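Local coordinates for protein M32 carboxypeptidase (Chitinophagaceae bacterium, PDB 7A03) that probably cleaves amino acids from the C-termini of peptides as a metal-dependent carboxypeptidase of the M32 (Taq) family, at residues I295-S298 / Q299-W303; E352-E355 / I356-H359; L456-L459 / R460-H464; S487-L490 / D491-A494. One frame throughout, in Å; residues are numbered along the deposited sequence.

Contact 1 of 4, residues I295-S298 / Q299-W303; sequences IHES and QSRLW
E297 and R301, one helical turn apart, run side by side and point the same way, yet their flat ends are turned almost perpendicular, carboxylate and guanidinium planes 87° apart. E297 OE2 stands 3.5 Å from R301 NE but well out of the guanidinium plane, so the salt bridge is one of charge, with no N-H aimed at the oxygen. A water supplies the directional link: it donates to E297 OE2 at 2.6 Å and accepts from R301 NE at 2.7 Å, lying at the guanidinium edge and in its plane. On another side of helix 293-307, Q299 NE2 gives a nearly straight bond (169°) to S298 OG at 3.2 Å, with the hydroxyl in the amide plane. S298 OG, folded back at chi1 78°, donates to I295 O at 2.6 Å on a lone pair in the carbonyl plane. S300 OG likewise turns back to E297 O at 2.9 Å, a carbonyl that also takes R301 N. Beyond the segment, Q299 OE1 bonds to H464 and R301 NH2 pairs with E304. Both serine hydroxyls are therefore satisfied within a buried helix, and the two charges probably moderate each other through a shared water as well as directly.

Contact 2 of 4, residues E352-E355 / I356-H359; sequences EADE and ITYH
A353 meets the following turn through its methyl group, A353 CB lying 3.7 Å from T357 OG1 and 4.3 Å from Y358 CB. D354 carries most of the polar contact. Its carboxylate, swung between backbone N and carbonyl carbon (chi1 60°), reaches over the turn and crosses the T357 side chain at about a right angle. D354 OD1 accepts I356 N at 2.8 Å and T357 N at 2.9 Å, both approaching from the same face of the carboxylate. D354 OD2 takes T357 OG1 at 2.7 Å, from well above that plane (54°), and also bonds to Q345 N. Four donors thus fix the carboxylate's rotation: the bond of D354 OD1 to I356 N closes an Asx turn, and T357 N adds a second amide leading into the helix. D354 O receives Y358 N at 2.9 Å. E355 O lies at the edge of the H359 ring, 3.0 Å from H359 CD2, while H359 ND1 bonds to S423 and the E355 carboxylate points elsewhere, to Y492 and K496. The turn leads into helix 358-374; I356 packs on helices 486-497 and 170-192, and Y358 and H359 lie against helix 420-439.

Contact 3 of 4, residues L456-L459 / R460-H464; sequences LEWL and RNNIH
L459 and H464 form the compact side of this helix end. L459 CB sits over the face of the H464 imidazole, 4.0 Å from its centroid and 26° off the normal, a CH-pi contact. L459 CD2 runs alongside I463 CD1 at 3.9 Å, the two side chains pointing the same way. R460, bent at chi2 (-80°), curls back so that R460 NE donates to H464 ND1 at 3.0 Å in the imidazole plane, and L456 CD1 lies over the centre of one face of the R460 guanidinium, 3.9 Å above it. With H464 NE2 already taken up by Q299 and R460 NH2 reaching L273 O, both polar groups are fixed in orientation. N462 ND2 lies over one face of the W458 indole, offset toward its rim, and donates to W458 O at 2.9 Å. N462 N reaches W458 O from the opposite face of the carbonyl plane. The solvent side is looser: the side chains of exposed E457 and N461 come no nearer than 3.7 Å, between E457 CG and N461 ND2, their flat ends turned 43° from each other. I463 leaves helical backbone angles, and L459 O accepts both I463 N at 2.8 Å and H464 N at 3.0 Å from opposite faces. The i+5 bond of H464 N beside the i+4 bond of I463 N is a pi-turn closing the C-terminal end of helix 453-462.

Contact 4 of 4, residues S487-L490 / D491-A494; sequences SYFL and DYAA
A494 N donates to L490 O at 2.8 Å and 172°, the shortest of the four backbone bonds that join the segments. A493 N to F489 O, at 2.9 Å, extends the same i to i+4 ladder. The distinctive contact is aromatic: Y492 directs its ring edge toward the face of F489, an offset edge-to-face pair with centroids 5.7 Å apart and planes at 61°. F489 CE1 and Y492 CE2 come to 4.1 Å. Both rings leave the helix with CG roughly opposite the backbone N, Y492 at chi1 150°, which carries them out on one flank, three residues apart. A493 CB lies 4.2 Å from F489 CE2 and borders the ring obliquely. All this belongs to helix 486-497, the last helix of a largely helical metallopeptidase chain, and its aromatic flank is the inward one: F489 makes further edge-to-face contacts with F427 and H359, and touches A430 of helix 420-439. The Y492 side chain reaches N305 and N306 of helix 293-307, while its hydroxyl bonds to E355 and K496, fixing the far end of the ring that meets F489. Elsewhere round the helix, L490 packs on A183 and L184 of helix 170-192. On the exposed side D491 OD1 lies 3.4 Å from S487 O, two acceptors side by side and not a bond; that carbonyl is already occupied by D491 N.

Along the chain the contacts come in numerical order, all within the one M32 metallopeptidase sequence. Contact 1 on helix 293-307 lies about 8 Å from the centre of the chain, and contacts 2, 3 and 4 stand about 15, 12 and 16 Å from it between centres. Contact 1 touches contact 3 through Q299 and H464, and contact 2 through R301 and Y358; contact 2 meets contact 4 through E355 and Y492. Contacts 2 and 3 are 27 Å apart. Helix 420-439 borders all four. Contact 1 also lies beside helix 258-277, where H296 touches an HExxH sequence that probably forms the metal site, as in related metallopeptidases, although no metal is bound to its histidines here.

Contact 1 of 4, residues I295-S298 / Q299-W303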
loop_
_atom_site.group_PDB
_atom_site.type_symbol
_atom_site.label_atom_id
_atom_site.label_comp_id
_atom_site.label_asym_id
_atom_site.label_seq_id
_atom_site.Cartn_x
_atom_site.Cartn_y
_atom_site.Cartn_z
ATOM N N ILE A 295 -4.825 2.775 -5.329
ATOM C CA ILE A 295 -4.122 3.309 -6.494
ATOM C C ILE A 295 -2.633 3.510 -6.180
ATOM O O ILE A 295 -1.755 3.217 -7.002
ATOM C CB ILE A 295 -4.827 4.580 -7.022
ATOM C CG1 ILE A 295 -6.264 4.272 -7.494
ATOM C CG2 ILE A 295 -3.986 5.249 -8.123
ATOM C CD1 ILE A 295 -6.352 3.231 -8.630
ATOM N N HIS A 296 -2.312 3.972 -4.971
ATOM C CA HIS A 296 -0.897 4.090 -4.638
ATOM C C HIS A 296 -0.207 2.722 -4.691
ATOM O O HIS A 296 0.893 2.567 -5.265
ATOM C CB HIS A 296 -0.749 4.737 -3.261
ATOM C CG HIS A 296 0.348 5.748 -3.197
ATOM N ND1 HIS A 296 1.588 5.546 -3.763
ATOM C CD2 HIS A 296 0.371 6.993 -2.669
ATOM C CE1 HIS A 296 2.335 6.624 -3.574
ATOM N NE2 HIS A 296 1.618 7.514 -2.913
ATOM N N GLU A 297 -0.864 1.700 -4.125
ATOM C CA GLU A 297 -0.288 0.369 -4.155
ATOM C C GLU A 297 -0.172 -0.159 -5.585
ATOM O O GLU A 297 0.764 -0.904 -5.887
ATOM C CB GLU A 297 -1.094 -0.570 -3.244
ATOM C CG GLU A 297 -0.489 -1.958 -3.083
ATOM C CD GLU A 297 0.662 -1.981 -2.081
ATOM O OE1 GLU A 297 1.011 -0.915 -1.536
ATOM O OE2 GLU A 297 1.213 -3.070 -1.837
ATOM N N SER A 298 -1.091 0.226 -6.482
ATOM C CA SER A 298 -0.960 -0.189 -7.878
ATOM C C SER A 298 0.323 0.350 -8.493
ATOM O O SER A 298 0.936 -0.306 -9.345
ATOM C CB SER A 298 -2.159 0.273 -8.716
ATOM O OG SER A 298 -2.086 1.657 -9.057
ATOM N N GLN A 299 0.734 1.549 -8.090
ATOM C CA GLN A 299 1.990 2.086 -8.631
ATOM C C GLN A 299 3.214 1.313 -8.130
ATOM O O GLN A 299 4.110 0.942 -8.925
ATOM C CB GLN A 299 2.088 3.563 -8.264
ATOM C CG GLN A 299 0.955 4.371 -8.842
ATOM C CD GLN A 299 0.865 4.198 -10.343
ATOM O OE1 GLN A 299 1.649 4.777 -11.095
ATOM N NE2 GLN A 299 -0.089 3.372 -10.792
ATOM N N SER A 300 3.238 1.001 -6.831
ATOM C CA SER A 300 4.356 0.206 -6.311
ATOM C C SER A 300 4.423 -1.186 -6.940
ATOM O O SER A 300 5.509 -1.663 -7.317
ATOM C CB SER A 300 4.330 0.124 -4.780
ATOM O OG SER A 300 3.211 -0.602 -4.311
ATOM N N ARG A 301 3.272 -1.856 -7.063
ATOM C CA ARG A 301 3.271 -3.213 -7.592
ATOM C C ARG A 301 3.511 -3.251 -9.096
ATOM O O ARG A 301 4.120 -4.210 -9.587
ATOM C CB ARG A 301 1.951 -3.915 -7.273
ATOM C CG ARG A 301 1.758 -4.228 -5.789
ATOM C CD ARG A 301 2.872 -5.089 -5.196
ATOM N NE ARG A 301 2.457 -5.616 -3.895
ATOM C CZ ARG A 301 3.238 -6.266 -3.040
ATOM N NH1 ARG A 301 2.711 -6.738 -1.923
ATOM N NH2 ARG A 301 4.525 -6.485 -3.301
ATOM N N LEU A 302 3.025 -2.243 -9.839
ATOM C CA LEU A 302 3.242 -2.238 -11.280
ATOM C C LEU A 302 4.725 -2.184 -11.576
ATOM O O LEU A 302 5.224 -2.933 -12.434
ATOM C CB LEU A 302 2.532 -1.048 -11.924
ATOM C CG LEU A 302 2.644 -0.889 -13.447
ATOM C CD1 LEU A 302 1.375 -0.245 -13.991
ATOM C CD2 LEU A 302 3.852 -0.044 -13.832
ATOM N N TRP A 303 5.456 -1.318 -10.858
ATOM C CA TRP A 303 6.891 -1.276 -11.124
ATOM C C TRP A 303 7.627 -2.476 -10.533
ATOM O O TRP A 303 8.510 -3.050 -11.188
ATOM C CB TRP A 303 7.481 0.028 -10.606
ATOM C CG TRP A 303 7.144 1.227 -11.432
ATOM C CD1 TRP A 303 6.129 2.111 -11.222
ATOM C CD2 TRP A 303 7.846 1.692 -12.593
ATOM N NE1 TRP A 303 6.166 3.116 -12.161
ATOM C CE2 TRP A 303 7.197 2.863 -13.031
ATOM C CE3 TRP A 303 8.960 1.227 -13.309
ATOM C CZ2 TRP A 303 7.636 3.594 -14.135
ATOM C CZ3 TRP A 303 9.392 1.959 -14.414
ATOM C CH2 TRP A 303 8.723 3.116 -14.822
HETATM O O HOH W 1 0.176 -5.354 -2.450
#

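Contact 2 of 4, residues E352-E355 / I356-H359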
loop_
_atom_site.group_PDB
_atom_site.type_symbol
_atom_site.label_atom_id
_atom_site.label_comp_id
_atom_site.label_asym_id
_atom_site.label_seq_id
_atom_site.Cartn_x
_atom_site.Cartn_y
_atom_site.Cartn_z
ATOM N N GLU A 352 6.327 -11.661 3.702
ATOM C CA GLU A 352 7.335 -12.435 2.983
ATOM C C GLU A 352 6.761 -13.213 1.805
ATOM O O GLU A 352 7.507 -13.924 1.124
ATOM C CB GLU A 352 8.021 -13.417 3.938
ATOM C CG GLU A 352 8.897 -12.766 5.001
ATOM C CD GLU A 352 9.105 -13.665 6.206
ATOM O OE1 GLU A 352 9.015 -14.904 6.056
ATOM O OE2 GLU A 352 9.342 -13.131 7.307
ATOM N N ALA A 353 5.466 -13.109 1.556
ATOM C CA ALA A 353 4.811 -13.966 0.581
ATOM C C ALA A 353 5.058 -13.500 -0.853
ATOM O O ALA A 353 5.156 -12.304 -1.139
ATOM C CB ALA A 353 3.306 -13.998 0.859
ATOM N N ASP A 354 5.142 -14.470 -1.761
ATOM C CA ASP A 354 5.212 -14.170 -3.181
ATOM C C ASP A 354 3.888 -13.560 -3.662
ATOM O O ASP A 354 2.854 -13.612 -2.980
ATOM C CB ASP A 354 5.434 -15.456 -3.960
ATOM C CG ASP A 354 4.307 -16.441 -3.746
ATOM O OD1 ASP A 354 3.294 -16.379 -4.481
ATOM O OD2 ASP A 354 4.426 -17.259 -2.815
ATOM N N GLU A 355 3.912 -13.022 -4.882
ATOM C CA GLU A 355 2.769 -12.270 -5.407
ATOM C C GLU A 355 1.531 -13.127 -5.681
ATOM O O GLU A 355 0.470 -12.561 -5.977
ATOM C CB GLU A 355 3.158 -11.476 -6.666
ATOM C CG GLU A 355 3.359 -12.333 -7.902
ATOM C CD GLU A 355 3.828 -11.535 -9.123
ATOM O OE1 GLU A 355 3.276 -10.440 -9.402
ATOM O OE2 GLU A 355 4.747 -12.027 -9.808
ATOM N N ILE A 356 1.620 -14.455 -5.615
ATOM C CA ILE A 356 0.427 -15.277 -5.798
ATOM C C ILE A 356 -0.187 -15.562 -4.439
ATOM O O ILE A 356 -1.334 -15.182 -4.166
ATOM C CB ILE A 356 0.716 -16.587 -6.558
ATOM C CG1 ILE A 356 1.331 -16.279 -7.925
ATOM C CG2 ILE A 356 -0.549 -17.412 -6.700
ATOM C CD1 ILE A 356 0.443 -15.432 -8.812
ATOM N N THR A 357 0.580 -16.228 -3.574
ATOM C CA THR A 357 0.046 -16.602 -2.271
ATOM C C THR A 357 -0.300 -15.388 -1.416
ATOM O O THR A 357 -1.156 -15.507 -0.533
ATOM C CB THR A 357 1.031 -17.510 -1.526
ATOM O OG1 THR A 357 2.253 -16.793 -1.303
ATOM C CG2 THR A 357 1.296 -18.778 -2.316
ATOM N N TYR A 358 0.332 -14.231 -1.669
ATOM C CA TYR A 358 0.025 -13.013 -0.914
ATOM C C TYR A 358 -1.479 -12.798 -0.779
ATOM O O TYR A 358 -1.980 -12.434 0.298
ATOM C CB TYR A 358 0.644 -11.798 -1.620
ATOM C CG TYR A 358 0.594 -10.516 -0.807
ATOM C CD1 TYR A 358 -0.521 -9.677 -0.856
ATOM C CD2 TYR A 358 1.657 -10.150 0.004
ATOM C CE1 TYR A 358 -0.582 -8.522 -0.108
ATOM C CE2 TYR A 358 1.616 -8.989 0.752
ATOM C CZ TYR A 358 0.498 -8.178 0.687
ATOM O OH TYR A 358 0.439 -7.017 1.430
ATOM N N HIS A 359 -2.220 -13.038 -1.861
ATOM C CA HIS A 359 -3.630 -12.689 -1.869
ATOM C C HIS A 359 -4.471 -13.623 -1.015
ATOM O O HIS A 359 -5.509 -13.198 -0.496
ATOM C CB HIS A 359 -4.096 -12.498 -3.309
ATOM C CG HIS A 359 -3.205 -11.553 -4.048
ATOM N ND1 HIS A 359 -3.175 -10.202 -3.764
ATOM C CD2 HIS A 359 -2.236 -11.767 -4.971
ATOM C CE1 HIS A 359 -2.250 -9.620 -4.508
ATOM N NE2 HIS A 359 -1.670 -10.544 -5.255
#

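Contact 3 of 4, residues L456-L459 / R460-H464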
loop_
_atom_site.group_PDB
_atom_site.type_symbol
_atom_site.label_atom_id
_atom_site.label_comp_id
_atom_site.label_asym_id
_atom_site.label_seq_id
_atom_site.Cartn_x
_atom_site.Cartn_y
_atom_site.Cartn_z
ATOM N N LEU A 456 6.610 5.651 -17.935
ATOM C CA LEU A 456 6.417 6.760 -17.002
ATOM C C LEU A 456 5.536 7.832 -17.628
ATOM O O LEU A 456 4.649 8.375 -16.969
ATOM C CB LEU A 456 7.759 7.348 -16.553
ATOM C CG LEU A 456 7.590 8.524 -15.581
ATOM C CD1 LEU A 456 6.821 8.099 -14.350
ATOM C CD2 LEU A 456 8.958 9.071 -15.209
ATOM N N GLU A 457 5.764 8.143 -18.905
ATOM C CA GLU A 457 4.909 9.089 -19.609
ATOM C C GLU A 457 3.449 8.644 -19.596
ATOM O O GLU A 457 2.546 9.457 -19.351
ATOM C CB GLU A 457 5.412 9.263 -21.042
ATOM C CG GLU A 457 4.589 10.240 -21.857
ATOM C CD GLU A 457 5.051 10.347 -23.286
ATOM O OE1 GLU A 457 5.429 9.312 -23.878
ATOM O OE2 GLU A 457 5.055 11.476 -23.813
ATOM N N TRP A 458 3.187 7.361 -19.877
ATOM C CA TRP A 458 1.802 6.890 -19.834
ATOM C C TRP A 458 1.188 7.088 -18.447
ATOM O O TRP A 458 0.046 7.558 -18.314
ATOM C CB TRP A 458 1.745 5.426 -20.282
ATOM C CG TRP A 458 0.362 4.889 -20.399
ATOM C CD1 TRP A 458 -0.462 4.956 -21.491
ATOM C CD2 TRP A 458 -0.362 4.177 -19.389
ATOM N NE1 TRP A 458 -1.656 4.332 -21.215
ATOM C CE2 TRP A 458 -1.622 3.852 -19.930
ATOM C CE3 TRP A 458 -0.074 3.794 -18.070
ATOM C CZ2 TRP A 458 -2.581 3.154 -19.212
ATOM C CZ3 TRP A 458 -1.030 3.094 -17.356
ATOM C CH2 TRP A 458 -2.275 2.788 -17.930
ATOM N N LEU A 459 1.937 6.752 -17.404
ATOM C CA LEU A 459 1.437 6.949 -16.047
ATOM C C LEU A 459 1.208 8.427 -15.747
ATOM O O LEU A 459 0.243 8.790 -15.067
ATOM C CB LEU A 459 2.413 6.329 -15.052
ATOM C CG LEU A 459 2.566 4.811 -15.140
ATOM C CD1 LEU A 459 3.806 4.377 -14.348
ATOM C CD2 LEU A 459 1.309 4.095 -14.642
ATOM N N ARG A 460 2.116 9.289 -16.219
ATOM C CA ARG A 460 2.020 10.713 -15.947
ATOM C C ARG A 460 0.881 11.365 -16.715
ATOM O O ARG A 460 0.403 12.425 -16.304
ATOM C CB ARG A 460 3.344 11.387 -16.306
ATOM C CG ARG A 460 4.454 11.112 -15.307
ATOM C CD ARG A 460 4.321 12.017 -14.068
ATOM N NE ARG A 460 5.133 11.538 -12.957
ATOM C CZ ARG A 460 6.431 11.777 -12.822
ATOM N NH1 ARG A 460 7.072 12.514 -13.719
ATOM N NH2 ARG A 460 7.079 11.303 -11.776
ATOM N N ASN A 461 0.445 10.764 -17.830
ATOM C CA ASN A 461 -0.719 11.258 -18.566
ATOM C C ASN A 461 -2.034 10.666 -18.077
ATOM O O ASN A 461 -3.088 11.307 -18.223
ATOM C CB ASN A 461 -0.574 10.963 -20.062
ATOM C CG ASN A 461 0.538 11.778 -20.704
ATOM O OD1 ASN A 461 0.912 12.837 -20.208
ATOM N ND2 ASN A 461 1.059 11.288 -21.817
ATOM N N ASN A 462 -2.007 9.468 -17.494
ATOM C CA ASN A 462 -3.235 8.768 -17.156
ATOM C C ASN A 462 -3.565 8.713 -15.675
ATOM O O ASN A 462 -4.746 8.598 -15.342
ATOM C CB ASN A 462 -3.209 7.342 -17.709
ATOM C CG ASN A 462 -3.449 7.308 -19.193
ATOM O OD1 ASN A 462 -4.598 7.326 -19.645
ATOM N ND2 ASN A 462 -2.367 7.283 -19.966
ATOM N N ILE A 463 -2.575 8.780 -14.781
ATOM C CA ILE A 463 -2.837 8.565 -13.354
ATOM C C ILE A 463 -2.320 9.706 -12.489
ATOM O O ILE A 463 -3.080 10.317 -11.728
ATOM C CB ILE A 463 -2.276 7.213 -12.878
ATOM C CG1 ILE A 463 -3.044 6.067 -13.558
ATOM C CG2 ILE A 463 -2.398 7.110 -11.364
ATOM C CD1 ILE A 463 -2.383 4.711 -13.427
ATOM N N HIS A 464 -1.025 10.001 -12.598
ATOM C CA HIS A 464 -0.375 10.856 -11.607
ATOM C C HIS A 464 -0.972 12.244 -11.413
ATOM O O HIS A 464 -1.030 12.691 -10.254
ATOM C CB HIS A 464 1.121 10.948 -11.904
ATOM C CG HIS A 464 1.824 9.635 -11.814
ATOM N ND1 HIS A 464 3.171 9.489 -12.078
ATOM C CD2 HIS A 464 1.375 8.412 -11.457
ATOM C CE1 HIS A 464 3.516 8.226 -11.900
ATOM N NE2 HIS A 464 2.441 7.550 -11.530
#

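Contact 4 of 4, residues S487-L490 / D491-A494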
loop_
_atom_site.group_PDB
_atom_site.type_symbol
_atom_site.label_atom_id
_atom_site.label_comp_id
_atom_site.label_asym_id
_atom_site.label_seq_id
_atom_site.Cartn_x
_atom_site.Cartn_y
_atom_site.Cartn_z
ATOM N N SER A 487 -9.519 -10.690 -13.697
ATOM C CA SER A 487 -9.044 -11.439 -14.858
ATOM C C SER A 487 -7.697 -10.929 -15.374
ATOM O O SER A 487 -6.864 -11.710 -15.860
ATOM C CB SER A 487 -10.095 -11.396 -15.964
ATOM O OG SER A 487 -10.373 -10.062 -16.353
ATOM N N TYR A 488 -7.465 -9.618 -15.296
ATOM C CA TYR A 488 -6.190 -9.084 -15.764
ATOM C C TYR A 488 -5.025 -9.659 -14.964
ATOM O O TYR A 488 -4.006 -10.095 -15.537
ATOM C CB TYR A 488 -6.202 -7.562 -15.655
ATOM C CG TYR A 488 -7.032 -6.826 -16.686
ATOM C CD1 TYR A 488 -8.359 -6.522 -16.448
ATOM C CD2 TYR A 488 -6.464 -6.399 -17.882
ATOM C CE1 TYR A 488 -9.106 -5.821 -17.380
ATOM C CE2 TYR A 488 -7.200 -5.696 -18.822
ATOM C CZ TYR A 488 -8.519 -5.411 -18.561
ATOM O OH TYR A 488 -9.251 -4.706 -19.486
ATOM N N PHE A 489 -5.149 -9.639 -13.626
ATOM C CA PHE A 489 -4.117 -10.238 -12.791
ATOM C C PHE A 489 -3.975 -11.722 -13.101
ATOM O O PHE A 489 -2.855 -12.241 -13.165
ATOM C CB PHE A 489 -4.431 -10.045 -11.311
ATOM C CG PHE A 489 -3.355 -10.555 -10.410
ATOM C CD1 PHE A 489 -2.266 -9.753 -10.077
ATOM C CD2 PHE A 489 -3.413 -11.835 -9.903
ATOM C CE1 PHE A 489 -1.256 -10.237 -9.251
ATOM C CE2 PHE A 489 -2.401 -12.323 -9.077
ATOM C CZ PHE A 489 -1.326 -11.516 -8.748
ATOM N N LEU A 490 -5.102 -12.417 -13.312
ATOM C CA LEU A 490 -5.013 -13.846 -13.579
ATOM C C LEU A 490 -4.225 -14.108 -14.855
ATOM O O LEU A 490 -3.351 -14.978 -14.882
ATOM C CB LEU A 490 -6.397 -14.489 -13.648
ATOM C CG LEU A 490 -6.392 -16.005 -13.912
ATOM C CD1 LEU A 490 -5.581 -16.727 -12.854
ATOM C CD2 LEU A 490 -7.797 -16.590 -14.005
ATOM N N ASP A 491 -4.525 -13.365 -15.924
ATOM C CA ASP A 491 -3.845 -13.616 -17.196
ATOM C C ASP A 491 -2.359 -13.310 -17.079
ATOM O O ASP A 491 -1.521 -14.046 -17.618
ATOM C CB ASP A 491 -4.454 -12.792 -18.333
ATOM C CG ASP A 491 -5.884 -13.185 -18.654
ATOM O OD1 ASP A 491 -6.362 -14.207 -18.117
ATOM O OD2 ASP A 491 -6.512 -12.458 -19.457
ATOM N N TYR A 492 -2.022 -12.253 -16.340
ATOM C CA TYR A 492 -0.623 -11.913 -16.113
ATOM C C TYR A 492 0.092 -13.019 -15.334
ATOM O O TYR A 492 1.209 -13.442 -15.687
ATOM C CB TYR A 492 -0.593 -10.580 -15.347
ATOM C CG TYR A 492 0.592 -10.385 -14.420
ATOM C CD1 TYR A 492 1.842 -10.061 -14.929
ATOM C CD2 TYR A 492 0.449 -10.497 -13.038
ATOM C CE1 TYR A 492 2.930 -9.886 -14.097
ATOM C CE2 TYR A 492 1.539 -10.319 -12.195
ATOM C CZ TYR A 492 2.770 -10.017 -12.738
ATOM O OH TYR A 492 3.850 -9.828 -11.918
ATOM N N ALA A 493 -0.569 -13.540 -14.298
ATOM C CA ALA A 493 0.042 -14.550 -13.441
ATOM C C ALA A 493 0.150 -15.894 -14.147
ATOM O O ALA A 493 1.182 -16.567 -14.066
ATOM C CB ALA A 493 -0.791 -14.691 -12.166
ATOM N N ALA A 494 -0.927 -16.326 -14.801
ATOM C CA ALA A 494 -0.891 -17.558 -15.576
ATOM C C ALA A 494 0.156 -17.478 -16.677
ATOM O O ALA A 494 0.898 -18.439 -16.900
ATOM C CB ALA A 494 -2.275 -17.853 -16.159
#